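Dihydrodipicolinate synthase (Rhodopseudomonas palustris, PDB 3DZ1) probably acts, like other DapA-family lyases, as a 4-hydroxy-tetrahydrodipicolinate synthase that uses pyruvate in lysine biosynthesis. Local coordinates at residues E8-F13 with L232-Q237; V66-I71 with A95-D100; L139-L144 with K153-I158; Y220-M225 with Y297-L302. All coordinates share one frame; numbering follows the deposited sequence.

Interaction 1 of 4, residues E8-F13 with L232-Q237; sequences EAAGTF and LSKAGQ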
loop_
_atom_site.group_PDB
_atom_site.type_symbol
_atom_site.label_atom_id
_atom_site.label_comp_id
_atom_site.label_asym_id
_atom_site.label_seq_id
_atom_site.Cartn_x
_atom_site.Cartn_y
_atom_site.Cartn_z
ATOM N N GLU A 8 -13.974 -23.199 23.070
ATOM C CA GLU A 8 -15.392 -23.522 22.975
ATOM C C GLU A 8 -16.287 -22.292 23.010
ATOM O O GLU A 8 -17.510 -22.417 22.969
ATOM C CB GLU A 8 -15.804 -24.486 24.093
ATOM C CG GLU A 8 -15.201 -25.894 23.977
ATOM C CD GLU A 8 -13.705 -25.933 24.261
ATOM O OE1 GLU A 8 -13.294 -25.446 25.334
ATOM O OE2 GLU A 8 -12.942 -26.459 23.417
ATOM N N ALA A 9 -15.686 -21.107 23.089
ATOM C CA ALA A 9 -16.458 -19.869 23.109
ATOM C C ALA A 9 -17.354 -19.839 21.871
ATOM O O ALA A 9 -16.921 -20.195 20.773
ATOM C CB ALA A 9 -15.523 -18.664 23.111
ATOM N N ALA A 10 -18.600 -19.418 22.052
ATOM C CA ALA A 10 -19.546 -19.366 20.944
ATOM C C ALA A 10 -20.625 -18.324 21.209
ATOM O O ALA A 10 -20.581 -17.612 22.209
ATOM C CB ALA A 10 -20.186 -20.737 20.744
ATOM N N GLY A 11 -21.596 -18.240 20.305
ATOM C CA GLY A 11 -22.667 -17.283 20.492
ATOM C C GLY A 11 -22.367 -15.914 19.918
ATOM O O GLY A 11 -21.736 -15.789 18.873
ATOM N N THR A 12 -22.817 -14.878 20.610
ATOM C CA THR A 12 -22.603 -13.523 20.133
ATOM C C THR A 12 -21.782 -12.678 21.097
ATOM O O THR A 12 -22.138 -12.533 22.264
ATOM C CB THR A 12 -23.961 -12.823 19.880
ATOM O OG1 THR A 12 -24.741 -13.603 18.961
ATOM C CG2 THR A 12 -23.750 -11.427 19.305
ATOM N N PHE A 13 -20.669 -12.138 20.607
ATOM C CA PHE A 13 -19.820 -11.259 21.403
ATOM C C PHE A 13 -20.003 -9.857 20.841
ATOM O O PHE A 13 -19.756 -9.622 19.661
ATOM C CB PHE A 13 -18.343 -11.653 21.293
ATOM C CG PHE A 13 -17.923 -12.721 22.264
ATOM C CD1 PHE A 13 -18.490 -13.991 22.212
ATOM C CD2 PHE A 13 -16.955 -12.456 23.228
ATOM C CE1 PHE A 13 -18.099 -14.987 23.108
ATOM C CE2 PHE A 13 -16.552 -13.445 24.133
ATOM C CZ PHE A 13 -17.126 -14.712 24.072
ATOM N N LEU A 232 -30.878 -19.120 15.448
ATOM C CA LEU A 232 -31.636 -19.758 14.381
ATOM C C LEU A 232 -30.724 -20.576 13.485
ATOM O O LEU A 232 -31.095 -21.667 13.039
ATOM C CB LEU A 232 -32.376 -18.710 13.548
ATOM C CG LEU A 232 -33.557 -18.018 14.236
ATOM C CD1 LEU A 232 -34.005 -16.814 13.410
ATOM C CD2 LEU A 232 -34.701 -19.021 14.418
ATOM N N SER A 233 -29.528 -20.055 13.223
ATOM C CA SER A 233 -28.575 -20.750 12.372
ATOM C C SER A 233 -28.141 -22.069 13.008
ATOM O O SER A 233 -28.095 -23.104 12.337
ATOM C CB SER A 233 -27.352 -19.869 12.114
ATOM O OG SER A 233 -27.724 -18.658 11.478
ATOM N N LYS A 234 -27.824 -22.028 14.300
ATOM C CA LYS A 234 -27.401 -23.227 15.021
ATOM C C LYS A 234 -28.533 -24.251 15.091
ATOM O O LYS A 234 -28.289 -25.462 15.170
ATOM C CB LYS A 234 -26.946 -22.865 16.441
ATOM C CG LYS A 234 -25.606 -22.140 16.510
ATOM C CD LYS A 234 -25.293 -21.718 17.944
ATOM C CE LYS A 234 -23.909 -21.097 18.066
ATOM N NZ LYS A 234 -22.831 -22.086 17.810
ATOM N N ALA A 235 -29.767 -23.763 15.051
ATOM C CA ALA A 235 -30.939 -24.631 15.111
ATOM C C ALA A 235 -31.295 -25.234 13.751
ATOM O O ALA A 235 -32.270 -25.981 13.631
ATOM C CB ALA A 235 -32.127 -23.857 15.661
ATOM N N GLY A 236 -30.514 -24.911 12.727
ATOM C CA GLY A 236 -30.785 -25.453 11.408
ATOM C C GLY A 236 -32.002 -24.855 10.719
ATOM O O GLY A 236 -32.450 -25.364 9.691
ATOM N N GLN A 237 -32.544 -23.784 11.288
ATOM C CA GLN A 237 -33.702 -23.108 10.716
ATOM C C GLN A 237 -33.194 -22.121 9.668
ATOM O O GLN A 237 -33.233 -20.904 9.873
ATOM C CB GLN A 237 -34.465 -22.359 11.811
ATOM C CG GLN A 237 -35.224 -23.254 12.780
ATOM C CD GLN A 237 -36.273 -24.106 12.077
ATOM O OE1 GLN A 237 -36.882 -23.676 11.098
ATOM N NE2 GLN A 237 -36.500 -25.313 12.584
#
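Lys-234 reaches across to the methyl of Ala-10 and the backbone nitrogen of Gly-11 with the end of its chain, and both approaches are loose. Its NZ comes to 4.2 Å from Ala-10 CB, and its CE lies 4.3 Å from Gly-11 N, so the methyl and the peptide nitrogen are met by two successive atoms of the lysine tip. Only 66 Å² is buried between the segments, and no hydrogen bond joins them. The torsions explain the reach: chi2 and chi3 are extended, carrying the chain away from the helix, and a bend at chi4 (-67°) turns NZ aside at the end. There the ammonium finds its polar partner, the carbonyl oxygen of Asp-214, just ahead of strand 215-218. Gly-11 itself makes backbone hydrogen bonds with Asp-214 and Ala-216, so the lysine's partner and its packing surface belong to the same pair of strands, at their start.

Further out, Ala-10 N is held by the carboxylate of Glu-44 and Ala-9 O by the hydroxyl of Ser-195. Gly-11 has phi 88° and psi -143°, backbone angles at which a beta carbon would collide with the carbonyl oxygen of Ala-10. On the other segment, Lys-234 sits in the last helical turn, which a Schellman motif closes: Gly-236 N bonds to Ser-233 O at 3.0 Å and Gln-237 N to Leu-232 O at 3.1 Å, with Gly-236 at positive phi. The arrangement belongs to the seam of a TIM barrel, where strand 11-15 pairs with strand 215-218 and the end of helix 223-234 lies outside the closure.

Interaction 2 of 4, residues V66-I71 with A95-D100; sequences VATRFI and ARLSMD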
loop_
_atom_site.group_PDB
_atom_site.type_symbol
_atom_site.label_atom_id
_atom_site.label_comp_id
_atom_site.label_asym_id
_atom_site.label_seq_id
_atom_site.Cartn_x
_atom_site.Cartn_y
_atom_site.Cartn_z
ATOM N N VAL A 66 -11.228 2.301 31.004
ATOM C CA VAL A 66 -12.356 1.845 30.201
ATOM C C VAL A 66 -12.441 0.322 30.222
ATOM O O VAL A 66 -13.491 -0.248 30.529
ATOM C CB VAL A 66 -12.228 2.328 28.745
ATOM C CG1 VAL A 66 -13.366 1.764 27.904
ATOM C CG2 VAL A 66 -12.250 3.852 28.704
ATOM N N ALA A 67 -11.331 -0.333 29.901
ATOM C CA ALA A 67 -11.292 -1.786 29.888
ATOM C C ALA A 67 -11.731 -2.327 31.243
ATOM O O ALA A 67 -12.507 -3.282 31.313
ATOM C CB ALA A 67 -9.891 -2.268 29.566
ATOM N N THR A 68 -11.236 -1.712 32.315
ATOM C CA THR A 68 -11.575 -2.143 33.673
ATOM C C THR A 68 -13.055 -1.957 33.991
ATOM O O THR A 68 -13.683 -2.834 34.587
ATOM C CB THR A 68 -10.746 -1.381 34.731
ATOM O OG1 THR A 68 -9.352 -1.616 34.507
ATOM C CG2 THR A 68 -11.097 -1.859 36.126
ATOM N N ARG A 69 -13.612 -0.818 33.594
ATOM C CA ARG A 69 -15.023 -0.536 33.842
ATOM C C ARG A 69 -15.885 -1.644 33.240
ATOM O O ARG A 69 -16.800 -2.156 33.892
ATOM C CB ARG A 69 -15.413 0.807 33.219
ATOM C CG ARG A 69 -16.821 1.273 33.571
ATOM C CD ARG A 69 -16.826 2.048 34.873
ATOM N NE ARG A 69 -18.172 2.438 35.290
ATOM C CZ ARG A 69 -18.427 3.271 36.294
ATOM N NH1 ARG A 69 -17.428 3.807 36.979
ATOM N NH2 ARG A 69 -19.678 3.558 36.623
ATOM N N PHE A 70 -15.591 -2.005 31.991
ATOM C CA PHE A 70 -16.332 -3.055 31.292
ATOM C C PHE A 70 -16.151 -4.422 31.944
ATOM O O PHE A 70 -17.115 -5.172 32.115
ATOM C CB PHE A 70 -15.881 -3.145 29.829
ATOM C CG PHE A 70 -16.569 -2.172 28.911
ATOM C CD1 PHE A 70 -17.924 -2.301 28.627
ATOM C CD2 PHE A 70 -15.854 -1.142 28.305
ATOM C CE1 PHE A 70 -18.558 -1.422 27.748
ATOM C CE2 PHE A 70 -16.479 -0.258 27.427
ATOM C CZ PHE A 70 -17.832 -0.400 27.148
ATOM N N ILE A 71 -14.909 -4.747 32.292
ATOM C CA ILE A 71 -14.610 -6.028 32.913
ATOM C C ILE A 71 -15.374 -6.209 34.224
ATOM O O ILE A 71 -15.994 -7.250 34.452
ATOM C CB ILE A 71 -13.093 -6.179 33.177
ATOM C CG1 ILE A 71 -12.337 -6.199 31.846
ATOM C CG2 ILE A 71 -12.816 -7.472 33.932
ATOM C CD1 ILE A 71 -10.829 -6.212 31.989
ATOM N N ALA A 95 -2.284 -5.988 28.536
ATOM C CA ALA A 95 -2.735 -7.377 28.606
ATOM C C ALA A 95 -2.760 -7.890 30.046
ATOM O O ALA A 95 -3.767 -8.430 30.502
ATOM C CB ALA A 95 -1.840 -8.260 27.755
ATOM N N ARG A 96 -1.651 -7.714 30.759
ATOM C CA ARG A 96 -1.553 -8.171 32.144
ATOM C C ARG A 96 -2.537 -7.439 33.049
ATOM O O ARG A 96 -3.145 -8.039 33.937
ATOM C CB ARG A 96 -0.132 -7.971 32.671
ATOM C CG ARG A 96 0.922 -8.827 31.987
ATOM C CD ARG A 96 0.619 -10.307 32.133
ATOM N NE ARG A 96 1.791 -11.131 31.843
ATOM C CZ ARG A 96 1.759 -12.451 31.688
ATOM N NH1 ARG A 96 0.613 -13.110 31.790
ATOM N NH2 ARG A 96 2.879 -13.117 31.435
ATOM N N LEU A 97 -2.688 -6.140 32.818
ATOM C CA LEU A 97 -3.606 -5.323 33.603
ATOM C C LEU A 97 -5.031 -5.825 33.419
ATOM O O LEU A 97 -5.791 -5.971 34.387
ATOM C CB LEU A 97 -3.518 -3.862 33.156
ATOM C CG LEU A 97 -4.435 -2.866 33.872
ATOM C CD1 LEU A 97 -3.768 -1.508 33.901
ATOM C CD2 LEU A 97 -5.791 -2.798 33.185
ATOM N N SER A 98 -5.384 -6.087 32.166
ATOM C CA SER A 98 -6.716 -6.569 31.829
ATOM C C SER A 98 -6.987 -7.925 32.461
ATOM O O SER A 98 -8.067 -8.158 33.003
ATOM C CB SER A 98 -6.871 -6.660 30.312
ATOM O OG SER A 98 -6.693 -5.391 29.713
HETATM N N MSE A 99 -6.008 -8.821 32.395
HETATM C CA MSE A 99 -6.176 -10.141 32.980
HETATM C C MSE A 99 -6.300 -10.059 34.503
HETATM O O MSE A 99 -7.145 -10.738 35.095
HETATM C CB MSE A 99 -5.013 -11.057 32.583
HETATM C CG MSE A 99 -4.929 -11.353 31.084
HETATM SE SE MSE A 99 -6.584 -12.022 30.288
HETATM C CE MSE A 99 -6.663 -13.756 31.149
ATOM N N ASP A 100 -5.474 -9.235 35.143
ATOM C CA ASP A 100 -5.554 -9.094 36.597
ATOM C C ASP A 100 -6.908 -8.517 36.997
ATOM O O ASP A 100 -7.428 -8.814 38.075
ATOM C CB ASP A 100 -4.446 -8.181 37.131
ATOM C CG ASP A 100 -3.068 -8.808 37.026
ATOM O OD1 ASP A 100 -2.968 -10.050 37.128
ATOM O OD2 ASP A 100 -2.083 -8.059 36.861
#
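Ile-71 and Ser-98 meet without any aromatic ring between them. The Phe-70 ring of the first helix is turned to Ile-31 and Thr-35 of helix 28-40, and the guanidinium groups of Arg-69 and Arg-96 form salt bridges with Asp-32 and Asp-134, respectively. CD1 of Ile-71 comes nearest to backbone, standing 3.5 Å from Ser-98 O and 4.1 Å from Ser-98 CA. CG1 lies anti to the carbonyl carbon (chi1 -64°) and chi2 is extended, which delivers CD1 to the neighbouring helix.

One turn earlier in the first helix, Thr-68 meets Leu-97, the two side chains crossing at about a right angle, with OG1 4.0 Å from CD2. That is a van der Waals contact; the hydroxyl is hydrogen-bonded to Glu-64 O. Ser-98 OG likewise bonds to Leu-94 O, and Ala-67 CB grazes it at 4.5 Å. Both hydroxyls are bonded within their own helices, and no hydrogen bond crosses the interface.

The two axes approach to 9.9 Å and cross at -23°, nearly parallel, as neighbouring outer helices of a TIM barrel do. Strand 78-82 lies beneath the groove between them: Val-81 touches Ala-67, Ile-71 and Ser-98, and Val-79 touches Ile-71.

Interaction 3 of 4, residues L139-L144 with K153-I158; sequences LQDYPL and KVIRQI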
loop_
_atom_site.group_PDB
_atom_site.type_symbol
_atom_site.label_atom_id
_atom_site.label_comp_id
_atom_site.label_asym_id
_atom_site.label_seq_id
_atom_site.Cartn_x
_atom_site.Cartn_y
_atom_site.Cartn_z
ATOM N N LEU A 139 -6.862 -14.165 17.659
ATOM C CA LEU A 139 -6.149 -13.743 16.455
ATOM C C LEU A 139 -7.123 -12.997 15.545
ATOM O O LEU A 139 -8.119 -13.570 15.099
ATOM C CB LEU A 139 -5.593 -14.971 15.719
ATOM C CG LEU A 139 -4.897 -14.715 14.374
ATOM C CD1 LEU A 139 -3.714 -13.781 14.572
ATOM C CD2 LEU A 139 -4.449 -16.038 13.774
ATOM N N GLN A 140 -6.850 -11.722 15.280
ATOM C CA GLN A 140 -7.725 -10.942 14.407
ATOM C C GLN A 140 -7.228 -10.966 12.963
ATOM O O GLN A 140 -6.108 -10.546 12.672
ATOM C CB GLN A 140 -7.836 -9.491 14.888
ATOM C CG GLN A 140 -8.602 -8.603 13.915
ATOM C CD GLN A 140 -8.864 -7.215 14.458
ATOM O OE1 GLN A 140 -8.034 -6.648 15.166
ATOM N NE2 GLN A 140 -10.017 -6.653 14.116
ATOM N N ASP A 141 -8.079 -11.465 12.072
ATOM C CA ASP A 141 -7.783 -11.588 10.644
ATOM C C ASP A 141 -8.753 -10.675 9.889
ATOM O O ASP A 141 -9.873 -11.068 9.571
ATOM C CB ASP A 141 -7.976 -13.049 10.224
ATOM C CG ASP A 141 -7.733 -13.278 8.746
ATOM O OD1 ASP A 141 -7.136 -12.401 8.081
ATOM O OD2 ASP A 141 -8.133 -14.352 8.253
ATOM N N TYR A 142 -8.305 -9.458 9.597
ATOM C CA TYR A 142 -9.144 -8.458 8.939
ATOM C C TYR A 142 -8.347 -7.698 7.880
ATOM O O TYR A 142 -8.007 -6.527 8.061
ATOM C CB TYR A 142 -9.657 -7.503 10.022
ATOM C CG TYR A 142 -10.756 -6.543 9.632
ATOM C CD1 TYR A 142 -11.541 -6.749 8.498
ATOM C CD2 TYR A 142 -11.057 -5.455 10.452
ATOM C CE1 TYR A 142 -12.602 -5.892 8.195
ATOM C CE2 TYR A 142 -12.113 -4.599 10.159
ATOM C CZ TYR A 142 -12.880 -4.821 9.033
ATOM O OH TYR A 142 -13.928 -3.974 8.760
ATOM N N PRO A 143 -8.053 -8.355 6.748
ATOM C CA PRO A 143 -7.293 -7.781 5.633
ATOM C C PRO A 143 -7.815 -6.434 5.134
ATOM O O PRO A 143 -7.035 -5.535 4.823
ATOM C CB PRO A 143 -7.404 -8.855 4.552
ATOM C CG PRO A 143 -7.521 -10.120 5.333
ATOM C CD PRO A 143 -8.468 -9.737 6.441
ATOM N N LEU A 144 -9.133 -6.306 5.047
ATOM C CA LEU A 144 -9.741 -5.075 4.557
ATOM C C LEU A 144 -9.167 -3.808 5.188
ATOM O O LEU A 144 -8.923 -2.823 4.498
ATOM C CB LEU A 144 -11.255 -5.100 4.784
ATOM C CG LEU A 144 -11.968 -3.854 4.249
ATOM C CD1 LEU A 144 -11.890 -3.857 2.735
ATOM C CD2 LEU A 144 -13.417 -3.828 4.710
ATOM N N LYS A 153 -3.399 -22.058 6.288
ATOM C CA LYS A 153 -2.208 -22.757 6.776
ATOM C C LYS A 153 -1.392 -21.872 7.713
ATOM O O LYS A 153 -0.812 -22.355 8.693
ATOM C CB LYS A 153 -1.330 -23.215 5.603
ATOM C CG LYS A 153 -1.953 -24.323 4.766
ATOM C CD LYS A 153 -1.027 -24.784 3.653
ATOM C CE LYS A 153 -1.644 -25.952 2.889
ATOM N NZ LYS A 153 -0.765 -26.439 1.782
ATOM N N VAL A 154 -1.333 -20.578 7.409
ATOM C CA VAL A 154 -0.595 -19.644 8.255
ATOM C C VAL A 154 -1.330 -19.516 9.583
ATOM O O VAL A 154 -0.716 -19.477 10.652
ATOM C CB VAL A 154 -0.463 -18.244 7.589
ATOM C CG1 VAL A 154 -0.131 -17.186 8.639
ATOM C CG2 VAL A 154 0.638 -18.273 6.538
ATOM N N ILE A 155 -2.655 -19.446 9.513
ATOM C CA ILE A 155 -3.456 -19.346 10.720
ATOM C C ILE A 155 -3.225 -20.595 11.563
ATOM O O ILE A 155 -3.004 -20.500 12.769
ATOM C CB ILE A 155 -4.956 -19.218 10.384
ATOM C CG1 ILE A 155 -5.222 -17.846 9.757
ATOM C CG2 ILE A 155 -5.802 -19.418 11.650
ATOM C CD1 ILE A 155 -6.626 -17.668 9.218
ATOM N N ARG A 156 -3.266 -21.761 10.921
ATOM C CA ARG A 156 -3.055 -23.021 11.628
ATOM C C ARG A 156 -1.712 -23.033 12.353
ATOM O O ARG A 156 -1.619 -23.475 13.503
ATOM C CB ARG A 156 -3.123 -24.202 10.656
ATOM C CG ARG A 156 -2.776 -25.543 11.302
ATOM C CD ARG A 156 -2.937 -26.695 10.324
ATOM N NE ARG A 156 -2.036 -26.574 9.184
ATOM C CZ ARG A 156 -2.046 -27.387 8.133
ATOM N NH1 ARG A 156 -2.914 -28.387 8.072
ATOM N NH2 ARG A 156 -1.188 -27.195 7.140
ATOM N N GLN A 157 -0.675 -22.549 11.678
ATOM C CA GLN A 157 0.657 -22.494 12.265
ATOM C C GLN A 157 0.695 -21.563 13.474
ATOM O O GLN A 157 1.263 -21.906 14.513
ATOM C CB GLN A 157 1.669 -22.033 11.213
ATOM C CG GLN A 157 3.081 -21.833 11.739
ATOM C CD GLN A 157 4.112 -21.877 10.627
ATOM O OE1 GLN A 157 3.869 -21.389 9.521
ATOM N NE2 GLN A 157 5.272 -22.456 10.916
ATOM N N ILE A 158 0.095 -20.384 13.335
ATOM C CA ILE A 158 0.055 -19.411 14.425
ATOM C C ILE A 158 -0.582 -20.033 15.660
ATOM O O ILE A 158 -0.073 -19.895 16.776
ATOM C CB ILE A 158 -0.773 -18.166 14.037
ATOM C CG1 ILE A 158 -0.075 -17.406 12.913
ATOM C CG2 ILE A 158 -0.976 -17.270 15.256
ATOM C CD1 ILE A 158 -0.908 -16.284 12.327
#
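Leu-139 and Ile-158 set their side chains at about a right angle, the leucine branch resting against the isoleucine. Leu-139 CD2 lies 3.8 Å from Ile-158 CD1 and 4.0 Å from Ile-158 CG2, so one methyl meets both arms of the branched residue. The same CD2, the common point of the apolar contact, is 4.2 Å from Ile-155 CG2. CG stands anti to the backbone N (chi1 176°), carrying this methyl to the helix.

Two residues along the strand, Asp-141 repeats the perpendicular approach with Ile-155. Its OD2 is 3.8 Å from Ile-155 CD1, a packing contact only, because this oxygen is salt-bridged to Lys-178. Lys-178 also touches Ile-155, so the buried carboxylate and its counter-charge both pack on this isoleucine.

Leu-139 and Asp-141 lie on one side of the strand, while Ile-155 and Ile-158 are about one turn apart on the helix. The local axes run antiparallel, at 168°, with a closest approach of 11.0 Å. Phe-124 of helix 117-131 touches both Leu-139 and Ile-158. The strand and the helix 152-161 that returns antiparallel over its outer face form a beta/alpha unit of the TIM barrel.

Interaction 4 of 4, residues Y220-M225 with Y297-L302; sequences YCFPDM and YLLSRL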
loop_
_atom_site.group_PDB
_atom_site.type_symbol
_atom_site.label_atom_id
_atom_site.label_comp_id
_atom_site.label_asym_id
_atom_site.label_seq_id
_atom_site.Cartn_x
_atom_site.Cartn_y
_atom_site.Cartn_z
ATOM N N TYR A 220 -22.335 -4.390 15.290
ATOM C CA TYR A 220 -23.642 -3.999 14.756
ATOM C C TYR A 220 -24.543 -3.447 15.865
ATOM O O TYR A 220 -24.599 -4.010 16.964
ATOM C CB TYR A 220 -24.304 -5.209 14.086
ATOM C CG TYR A 220 -25.637 -4.918 13.433
ATOM C CD1 TYR A 220 -25.783 -3.860 12.531
ATOM C CD2 TYR A 220 -26.751 -5.712 13.701
ATOM C CE1 TYR A 220 -27.009 -3.602 11.915
ATOM C CE2 TYR A 220 -27.977 -5.465 13.091
ATOM C CZ TYR A 220 -28.100 -4.410 12.201
ATOM O OH TYR A 220 -29.317 -4.174 11.599
ATOM N N CYS A 221 -25.250 -2.354 15.567
ATOM C CA CYS A 221 -26.123 -1.704 16.546
ATOM C C CYS A 221 -27.326 -2.512 17.031
ATOM O O CYS A 221 -28.084 -2.049 17.884
ATOM C CB CYS A 221 -26.583 -0.330 16.027
ATOM S SG CYS A 221 -27.393 -0.328 14.419
ATOM N N PHE A 222 -27.512 -3.711 16.485
ATOM C CA PHE A 222 -28.591 -4.585 16.931
ATOM C C PHE A 222 -27.997 -5.947 17.260
ATOM O O PHE A 222 -28.341 -6.961 16.651
ATOM C CB PHE A 222 -29.679 -4.712 15.866
ATOM C CG PHE A 222 -30.615 -3.540 15.828
ATOM C CD1 PHE A 222 -31.691 -3.467 16.708
ATOM C CD2 PHE A 222 -30.397 -2.487 14.943
ATOM C CE1 PHE A 222 -32.539 -2.358 16.709
ATOM C CE2 PHE A 222 -31.240 -1.375 14.935
ATOM C CZ PHE A 222 -32.313 -1.310 15.821
ATOM N N PRO A 223 -27.079 -5.985 18.238
ATOM C CA PRO A 223 -26.466 -7.261 18.607
ATOM C C PRO A 223 -27.543 -8.206 19.113
ATOM O O PRO A 223 -27.416 -9.425 18.994
ATOM C CB PRO A 223 -25.465 -6.863 19.689
ATOM C CG PRO A 223 -26.136 -5.690 20.340
ATOM C CD PRO A 223 -26.656 -4.913 19.156
ATOM N N ASP A 224 -28.608 -7.630 19.669
ATOM C CA ASP A 224 -29.715 -8.418 20.182
ATOM C C ASP A 224 -30.370 -9.241 19.069
ATOM O O ASP A 224 -30.784 -10.383 19.295
ATOM C CB ASP A 224 -30.742 -7.508 20.894
ATOM C CG ASP A 224 -31.156 -6.291 20.066
ATOM O OD1 ASP A 224 -30.294 -5.672 19.409
ATOM O OD2 ASP A 224 -32.353 -5.931 20.097
HETATM N N MSE A 225 -30.436 -8.684 17.862
HETATM C CA MSE A 225 -31.038 -9.409 16.752
HETATM C C MSE A 225 -30.076 -10.420 16.129
HETATM O O MSE A 225 -30.508 -11.444 15.607
HETATM C CB MSE A 225 -31.554 -8.435 15.692
HETATM C CG MSE A 225 -32.712 -7.567 16.179
HETATM SE SE MSE A 225 -34.261 -8.587 16.805
HETATM C CE MSE A 225 -33.891 -8.576 18.697
ATOM N N TYR A 297 -34.665 5.900 8.017
ATOM C CA TYR A 297 -35.522 5.201 7.065
ATOM C C TYR A 297 -35.319 3.691 7.185
ATOM O O TYR A 297 -36.284 2.927 7.239
ATOM C CB TYR A 297 -35.213 5.651 5.633
ATOM C CG TYR A 297 -36.107 5.017 4.591
ATOM C CD1 TYR A 297 -37.476 5.280 4.562
ATOM C CD2 TYR A 297 -35.586 4.151 3.633
ATOM C CE1 TYR A 297 -38.306 4.694 3.600
ATOM C CE2 TYR A 297 -36.405 3.562 2.666
ATOM C CZ TYR A 297 -37.761 3.838 2.655
ATOM O OH TYR A 297 -38.561 3.263 1.694
ATOM N N LEU A 298 -34.062 3.265 7.223
ATOM C CA LEU A 298 -33.752 1.846 7.342
ATOM C C LEU A 298 -34.306 1.298 8.654
ATOM O O LEU A 298 -34.857 0.194 8.694
ATOM C CB LEU A 298 -32.239 1.627 7.277
ATOM C CG LEU A 298 -31.569 1.987 5.945
ATOM C CD1 LEU A 298 -30.075 1.725 6.039
ATOM C CD2 LEU A 298 -32.188 1.175 4.814
ATOM N N LEU A 299 -34.157 2.073 9.722
ATOM C CA LEU A 299 -34.655 1.675 11.034
ATOM C C LEU A 299 -36.167 1.483 11.015
ATOM O O LEU A 299 -36.691 0.541 11.620
ATOM C CB LEU A 299 -34.290 2.733 12.084
ATOM C CG LEU A 299 -32.819 2.826 12.499
ATOM C CD1 LEU A 299 -32.593 4.056 13.386
ATOM C CD2 LEU A 299 -32.420 1.551 13.237
ATOM N N SER A 300 -36.862 2.377 10.314
ATOM C CA SER A 300 -38.318 2.327 10.230
ATOM C C SER A 300 -38.813 1.092 9.493
ATOM O O SER A 300 -39.908 0.595 9.772
ATOM C CB SER A 300 -38.855 3.581 9.533
ATOM O OG SER A 300 -38.580 3.559 8.144
ATOM N N ARG A 301 -38.010 0.600 8.555
ATOM C CA ARG A 301 -38.378 -0.579 7.776
ATOM C C ARG A 301 -38.081 -1.873 8.519
ATOM O O ARG A 301 -38.639 -2.925 8.207
ATOM C CB ARG A 301 -37.656 -0.557 6.426
ATOM C CG ARG A 301 -38.184 0.526 5.491
ATOM C CD ARG A 301 -37.239 0.808 4.342
ATOM N NE ARG A 301 -37.065 -0.331 3.448
ATOM C CZ ARG A 301 -38.006 -0.803 2.639
ATOM N NH1 ARG A 301 -39.205 -0.237 2.604
ATOM N NH2 ARG A 301 -37.742 -1.839 1.856
ATOM N N LEU A 302 -37.203 -1.788 9.510
ATOM C CA LEU A 302 -36.841 -2.943 10.312
ATOM C C LEU A 302 -38.065 -3.340 11.131
ATOM O O LEU A 302 -38.541 -4.486 10.979
ATOM C CB LEU A 302 -35.695 -2.575 11.247
ATOM C CG LEU A 302 -34.454 -3.457 11.280
ATOM C CD1 LEU A 302 -33.947 -3.733 9.875
ATOM C CD2 LEU A 302 -33.398 -2.749 12.113
#
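Phe-222 meets two leucines near the C terminus, Leu-302 over a face and Leu-299 at an edge. The first is a CH-pi contact: Leu-302 CD2 sits 4.2 Å from the ring centroid, 26° off the normal, the two side chains arriving from opposite directions. The second is plain apolar packing in the ring plane, with Leu-299 CD2 at 3.6 Å from CE2 and 3.9 Å from CZ. CG of Phe-222 lies anti to the carbonyl carbon (chi1 -79°), which brings the CE2 corner close to both methyls. An alanine here would remove the ring, and is likely to leave the CD2 methyls of Leu-299 and Leu-302 without their shared aromatic partner.

Tyr-220 adds a weaker approach, its OH 4.4 Å from Leu-302 CD2, while its hydroxyl is hydrogen-bonded to His-248 ND1. Its ring face receives the backbone N of Phe-222, which lies 3.5 Å above the plane and is offset toward the rim.

Polar bonds lie around this apolar patch. Phe-222 occupies the N-cap position of helix 223-234, and its carbonyl oxygen accepts Met-225 N at 3.0 Å. On the C-terminal helix, Arg-301 forms a salt bridge with Asp-246 of the second subunit. The contact joins the loop leading into the last barrel helix to the C-terminal end of the helical extension that follows the TIM barrel in DapA-family enzymes.

From the N terminus, interaction 1 opens first, at 8-13, and closes at 232-237, bringing the first barrel strand to the end of the last barrel helix. Interactions 2 and 3 nest inside that loop, in series: 66-71 with 95-100 ties two successive outer helices, then 139-144 with 153-158 ties strand 137-141 to helix 152-161. Interaction 4 opens at 220-225, before interaction 1 has closed, and ends at 297-302, so these two cross. They share helix 223-234 and touch directly, Thr-12 CG2 lying 4.2 Å from Pro-223 O. Interactions 3 and 4 lie on opposite sides of the chain's centre, about 30 Å apart between centres.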